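PDB 3EDN: phenazine biosynthesis protein, PhzF family from Bacillus anthracis, which is of unestablished function but, as a PhzF-family protein with a diaminopimelate epimerase-like fold, probably acts as an isomerase-type enzyme on a small metabolite. Local coordinates for residues 1-13 / 21-35. Numbering follows the deposited sequence.
Sequences MKTINVFHYDAFT and PAGIVLDADGLTEEE
With CG of Phe7 set beside its own backbone N (chi1 -71°) and CG of Leu26 placed likewise, the two side chains cross at about a right angle, and Leu26 CD1 comes within 3.5 Å of Phe7 CE2. They belong to the antiparallel hairpin of strands 3-11 and 20-25 in the diaminopimelate epimerase-like fold. Its register rests on two hydrogen-bonded pairs, Phe7 with Ile24 and Tyr9 with Ala22. Phe7 N to Ile24 O is nearly straight, 175° at the hydrogen, whereas the return bond from Ile24 N to Phe7 O is clearly bent. On the face of Phe7 and Tyr9, Ile24 CD1 reaches Tyr9 CD1 at 3.6 Å; helix 74-86 covers this side, and the phenol OH bonds to Arg87. On the face of His8 and Asp10, His8 and Pro21 lie side by side, with His8 NE2 3.8 Å from Pro21 CB. The same NE2 donates to Asp10 OD1 at 2.8 Å, from above the carboxylate plane, while ND1 bonds Lys293. Past the Phe7-Ile24 pair a water takes over, accepting from Leu26 N and donating to Asn5 O, in plane at the edge of the Phe7 ring. Further along, Ile4 CD1 meets Leu31 CD2, and a capping box starts helix 33-43: Thr32 OG1 accepts from Glu35 N, and Glu35 OE1 from Thr32 N. Glu35 OE2 receives Lys2, which also pairs with Glu99 of the second subunit. The Lys2 chain bends at chi3 (-70°), and its NZ meets Glu35 OE2 on the syn side at 2.9 Å, tilted out of the carboxylate plane.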
loop_
_atom_site.group_PDB
_atom_site.type_symbol
_atom_site.label_atom_id
_atom_site.label_comp_id
_atom_site.label_asym_id
_atom_site.label_seq_id
_atom_site.Cartn_x
_atom_site.Cartn_y
_atom_site.Cartn_z
HETATM N N MSE A 1 13.489 3.544 13.117
HETATM C CA MSE A 1 13.577 4.106 11.733
HETATM C C MSE A 1 14.130 3.081 10.758
HETATM O O MSE A 1 14.966 2.253 11.120
HETATM C CB MSE A 1 14.458 5.360 11.701
HETATM C CG MSE A 1 14.006 6.487 12.618
HETATM SE SE MSE A 1 12.150 6.990 12.360
HETATM C CE MSE A 1 12.304 7.735 10.569
ATOM N N LYS A 2 13.664 3.144 9.514
ATOM C CA LYS A 2 14.186 2.287 8.465
ATOM C C LYS A 2 14.943 3.146 7.466
ATOM O O LYS A 2 14.630 4.324 7.295
ATOM C CB LYS A 2 13.054 1.536 7.769
ATOM C CG LYS A 2 12.392 0.485 8.649
ATOM C CD LYS A 2 11.448 -0.407 7.853
ATOM C CE LYS A 2 10.205 0.351 7.404
ATOM N NZ LYS A 2 9.380 -0.484 6.488
ATOM N N THR A 3 15.938 2.554 6.814
ATOM C CA THR A 3 16.733 3.271 5.821
ATOM C C THR A 3 16.377 2.802 4.423
ATOM O O THR A 3 16.504 1.621 4.105
ATOM C CB THR A 3 18.239 3.086 6.054
ATOM O OG1 THR A 3 18.600 3.650 7.321
ATOM C CG2 THR A 3 19.034 3.788 4.947
ATOM N N ILE A 4 15.945 3.743 3.585
ATOM C CA ILE A 4 15.543 3.417 2.218
ATOM C C ILE A 4 16.500 4.081 1.241
ATOM O O ILE A 4 16.721 5.287 1.319
ATOM C CB ILE A 4 14.116 3.923 1.913
ATOM C CG1 ILE A 4 13.133 3.543 3.025
ATOM C CG2 ILE A 4 13.647 3.418 0.543
ATOM C CD1 ILE A 4 13.121 2.080 3.364
ATOM N N ASN A 5 17.067 3.305 0.325
ATOM C CA ASN A 5 17.919 3.883 -0.709
ATOM C C ASN A 5 17.064 4.362 -1.877
ATOM O O ASN A 5 16.280 3.593 -2.445
ATOM C CB ASN A 5 18.960 2.874 -1.189
ATOM C CG ASN A 5 20.008 2.560 -0.131
ATOM O OD1 ASN A 5 20.453 3.439 0.613
ATOM N ND2 ASN A 5 20.427 1.312 -0.088
ATOM N N VAL A 6 17.210 5.638 -2.214
ATOM C CA VAL A 6 16.446 6.249 -3.299
ATOM C C VAL A 6 17.421 6.707 -4.367
ATOM O O VAL A 6 18.447 7.294 -4.071
ATOM C CB VAL A 6 15.642 7.442 -2.776
ATOM C CG1 VAL A 6 14.769 8.056 -3.878
ATOM C CG2 VAL A 6 14.760 6.987 -1.618
ATOM N N PHE A 7 17.087 6.433 -5.627
ATOM C CA PHE A 7 17.894 6.914 -6.737
ATOM C C PHE A 7 17.239 8.112 -7.399
ATOM O O PHE A 7 16.010 8.258 -7.412
ATOM C CB PHE A 7 18.128 5.793 -7.755
ATOM C CG PHE A 7 19.060 4.733 -7.259
ATOM C CD1 PHE A 7 20.400 4.766 -7.589
ATOM C CD2 PHE A 7 18.589 3.713 -6.445
ATOM C CE1 PHE A 7 21.263 3.798 -7.118
ATOM C CE2 PHE A 7 19.448 2.756 -5.965
ATOM C CZ PHE A 7 20.783 2.795 -6.315
ATOM N N HIS A 8 18.086 8.995 -7.894
ATOM C CA HIS A 8 17.671 10.108 -8.725
ATOM C C HIS A 8 18.236 9.841 -10.119
ATOM O O HIS A 8 19.460 9.767 -10.279
ATOM C CB HIS A 8 18.265 11.382 -8.135
ATOM C CG HIS A 8 18.108 12.602 -8.984
ATOM N ND1 HIS A 8 18.641 13.816 -8.608
ATOM C CD2 HIS A 8 17.489 12.808 -10.172
ATOM C CE1 HIS A 8 18.369 14.719 -9.536
ATOM N NE2 HIS A 8 17.670 14.135 -10.492
ATOM N N TYR A 9 17.345 9.622 -11.097
ATOM C CA TYR A 9 17.719 9.581 -12.518
ATOM C C TYR A 9 17.033 10.754 -13.170
ATOM O O TYR A 9 15.923 11.117 -12.766
ATOM C CB TYR A 9 17.234 8.277 -13.192
ATOM C CG TYR A 9 18.202 7.137 -13.020
ATOM C CD1 TYR A 9 18.450 6.604 -11.759
ATOM C CD2 TYR A 9 18.888 6.599 -14.109
ATOM C CE1 TYR A 9 19.352 5.572 -11.586
ATOM C CE2 TYR A 9 19.793 5.560 -13.951
ATOM C CZ TYR A 9 20.010 5.044 -12.675
ATOM O OH TYR A 9 20.918 4.024 -12.496
ATOM N N ASP A 10 17.689 11.359 -14.159
ATOM C CA ASP A 10 17.023 12.401 -14.954
ATOM C C ASP A 10 16.512 11.766 -16.230
ATOM O O ASP A 10 17.276 11.117 -16.943
ATOM C CB ASP A 10 17.969 13.552 -15.303
ATOM C CG ASP A 10 17.964 14.658 -14.258
ATOM O OD1 ASP A 10 17.240 14.554 -13.246
ATOM O OD2 ASP A 10 18.700 15.637 -14.494
ATOM N N ALA A 11 15.214 11.914 -16.490
ATOM C CA ALA A 11 14.603 11.384 -17.718
ATOM C C ALA A 11 14.751 12.349 -18.898
ATOM O O ALA A 11 14.813 13.582 -18.716
ATOM C CB ALA A 11 13.135 11.088 -17.489
ATOM N N PHE A 12 14.775 11.778 -20.106
ATOM C CA PHE A 12 14.829 12.531 -21.374
ATOM C C PHE A 12 16.116 13.337 -21.537
ATOM O O PHE A 12 16.123 14.435 -22.119
ATOM C CB PHE A 12 13.606 13.442 -21.544
ATOM C CG PHE A 12 12.285 12.725 -21.467
ATOM C CD1 PHE A 12 11.993 11.681 -22.337
ATOM C CD2 PHE A 12 11.306 13.133 -20.570
ATOM C CE1 PHE A 12 10.754 11.020 -22.278
ATOM C CE2 PHE A 12 10.095 12.481 -20.508
ATOM C CZ PHE A 12 9.811 11.444 -21.369
ATOM N N THR A 13 17.212 12.799 -21.021
ATOM C CA THR A 13 18.522 13.393 -21.233
ATOM C C THR A 13 19.605 12.334 -21.076
ATOM O O THR A 13 19.367 11.261 -20.503
ATOM C CB THR A 13 18.787 14.553 -20.238
ATOM O OG1 THR A 13 19.928 15.304 -20.652
ATOM C CG2 THR A 13 19.042 14.009 -18.838
ATOM N N PRO A 21 13.732 15.218 -13.359
ATOM C CA PRO A 21 14.060 14.295 -12.251
ATOM C C PRO A 21 13.021 13.236 -11.988
ATOM O O PRO A 21 11.797 13.491 -12.004
ATOM C CB PRO A 21 14.114 15.223 -11.034
ATOM C CG PRO A 21 14.558 16.541 -11.627
ATOM C CD PRO A 21 13.718 16.617 -12.899
ATOM N N ALA A 22 13.528 12.039 -11.721
ATOM C CA ALA A 22 12.694 10.898 -11.449
ATOM C C ALA A 22 13.305 10.223 -10.213
ATOM O O ALA A 22 14.409 9.690 -10.285
ATOM C CB ALA A 22 12.719 9.947 -12.662
ATOM N N GLY A 23 12.587 10.240 -9.085
ATOM C CA GLY A 23 13.001 9.461 -7.913
ATOM C C GLY A 23 12.618 8.007 -8.133
ATOM O O GLY A 23 11.615 7.712 -8.758
ATOM N N ILE A 24 13.432 7.093 -7.623
ATOM C CA ILE A 24 13.171 5.675 -7.832
ATOM C C ILE A 24 13.556 4.849 -6.615
ATOM O O ILE A 24 14.658 4.972 -6.083
ATOM C CB ILE A 24 13.994 5.125 -9.033
ATOM C CG1 ILE A 24 13.864 6.001 -10.283
ATOM C CG2 ILE A 24 13.605 3.682 -9.348
ATOM C CD1 ILE A 24 14.967 5.735 -11.294
ATOM N N VAL A 25 12.618 4.035 -6.174
ATOM C CA VAL A 25 12.917 2.929 -5.258
ATOM C C VAL A 25 12.839 1.653 -6.107
ATOM O O VAL A 25 11.774 1.262 -6.576
ATOM C CB VAL A 25 11.938 2.899 -4.083
ATOM C CG1 VAL A 25 12.140 1.632 -3.204
ATOM C CG2 VAL A 25 12.093 4.179 -3.266
ATOM N N LEU A 26 13.996 1.026 -6.304
ATOM C CA LEU A 26 14.144 -0.077 -7.255
ATOM C C LEU A 26 13.457 -1.376 -6.837
ATOM O O LEU A 26 13.145 -2.188 -7.696
ATOM C CB LEU A 26 15.629 -0.360 -7.504
ATOM C CG LEU A 26 16.452 0.741 -8.196
ATOM C CD1 LEU A 26 17.938 0.410 -8.088
ATOM C CD2 LEU A 26 16.030 0.856 -9.639
ATOM N N ASP A 27 13.279 -1.593 -5.532
ATOM C CA ASP A 27 12.466 -2.723 -5.058
ATOM C C ASP A 27 11.672 -2.258 -3.849
ATOM O O ASP A 27 12.207 -2.109 -2.753
ATOM C CB ASP A 27 13.319 -3.957 -4.742
ATOM C CG ASP A 27 12.493 -5.118 -4.190
ATOM O OD1 ASP A 27 11.287 -4.952 -3.924
ATOM O OD2 ASP A 27 13.063 -6.229 -4.048
ATOM N N ALA A 28 10.400 -1.976 -4.083
ATOM C CA ALA A 28 9.524 -1.394 -3.072
ATOM C C ALA A 28 8.612 -2.427 -2.415
ATOM O O ALA A 28 7.648 -2.059 -1.747
ATOM C CB ALA A 28 8.676 -0.265 -3.715
ATOM N N ASP A 29 8.911 -3.712 -2.603
ATOM C CA ASP A 29 8.022 -4.752 -2.069
ATOM C C ASP A 29 7.974 -4.770 -0.546
ATOM O O ASP A 29 7.064 -5.365 0.026
ATOM C CB ASP A 29 8.373 -6.151 -2.614
ATOM C CG ASP A 29 7.812 -6.406 -4.023
ATOM O OD1 ASP A 29 6.817 -5.755 -4.417
ATOM O OD2 ASP A 29 8.393 -7.259 -4.746
ATOM N N GLY A 30 8.914 -4.098 0.107
ATOM C CA GLY A 30 8.909 -4.016 1.575
ATOM C C GLY A 30 8.168 -2.840 2.190
ATOM O O GLY A 30 8.264 -2.618 3.402
ATOM N N LEU A 31 7.418 -2.101 1.368
ATOM C CA LEU A 31 6.825 -0.823 1.785
ATOM C C LEU A 31 5.306 -0.805 1.677
ATOM O O LEU A 31 4.728 -1.377 0.761
ATOM C CB LEU A 31 7.354 0.307 0.897
ATOM C CG LEU A 31 8.865 0.504 0.984
ATOM C CD1 LEU A 31 9.351 1.411 -0.109
ATOM C CD2 LEU A 31 9.222 1.061 2.361
ATOM N N THR A 32 4.656 -0.120 2.614
ATOM C CA THR A 32 3.237 0.172 2.487
ATOM C C THR A 32 3.025 1.421 1.632
ATOM O O THR A 32 3.955 2.208 1.420
ATOM C CB THR A 32 2.602 0.469 3.843
ATOM O OG1 THR A 32 3.134 1.706 4.357
ATOM C CG2 THR A 32 2.907 -0.669 4.838
ATOM N N GLU A 33 1.796 1.603 1.170
ATOM C CA GLU A 33 1.429 2.804 0.429
ATOM C C GLU A 33 1.640 4.082 1.251
ATOM O O GLU A 33 1.954 5.133 0.692
ATOM C CB GLU A 33 -0.008 2.694 -0.095
ATOM C CG GLU A 33 -1.102 2.720 0.949
ATOM C CD GLU A 33 -1.171 1.469 1.825
ATOM O OE1 GLU A 33 -0.706 0.394 1.397
ATOM O OE2 GLU A 33 -1.705 1.575 2.951
ATOM N N GLU A 34 1.484 4.009 2.569
ATOM C CA GLU A 34 1.704 5.193 3.387
ATOM C C GLU A 34 3.182 5.532 3.441
ATOM O O GLU A 34 3.567 6.710 3.381
ATOM C CB GLU A 34 1.145 4.985 4.788
ATOM C CG GLU A 34 -0.373 4.968 4.785
ATOM C CD GLU A 34 -0.954 4.985 6.190
ATOM O OE1 GLU A 34 -0.382 5.671 7.062
ATOM O OE2 GLU A 34 -2.001 4.328 6.401
ATOM N N GLU A 35 4.012 4.501 3.549
ATOM C CA GLU A 35 5.447 4.683 3.487
ATOM C C GLU A 35 5.877 5.241 2.136
ATOM O O GLU A 35 6.737 6.116 2.075
ATOM C CB GLU A 35 6.157 3.369 3.777
ATOM C CG GLU A 35 6.040 2.972 5.242
ATOM C CD GLU A 35 6.634 1.613 5.536
ATOM O OE1 GLU A 35 6.488 0.685 4.707
ATOM O OE2 GLU A 35 7.233 1.473 6.625
HETATM O O HOH W 1 6.801 -1.771 5.683
HETATM O O HOH W 2 16.272 1.727 -4.416
#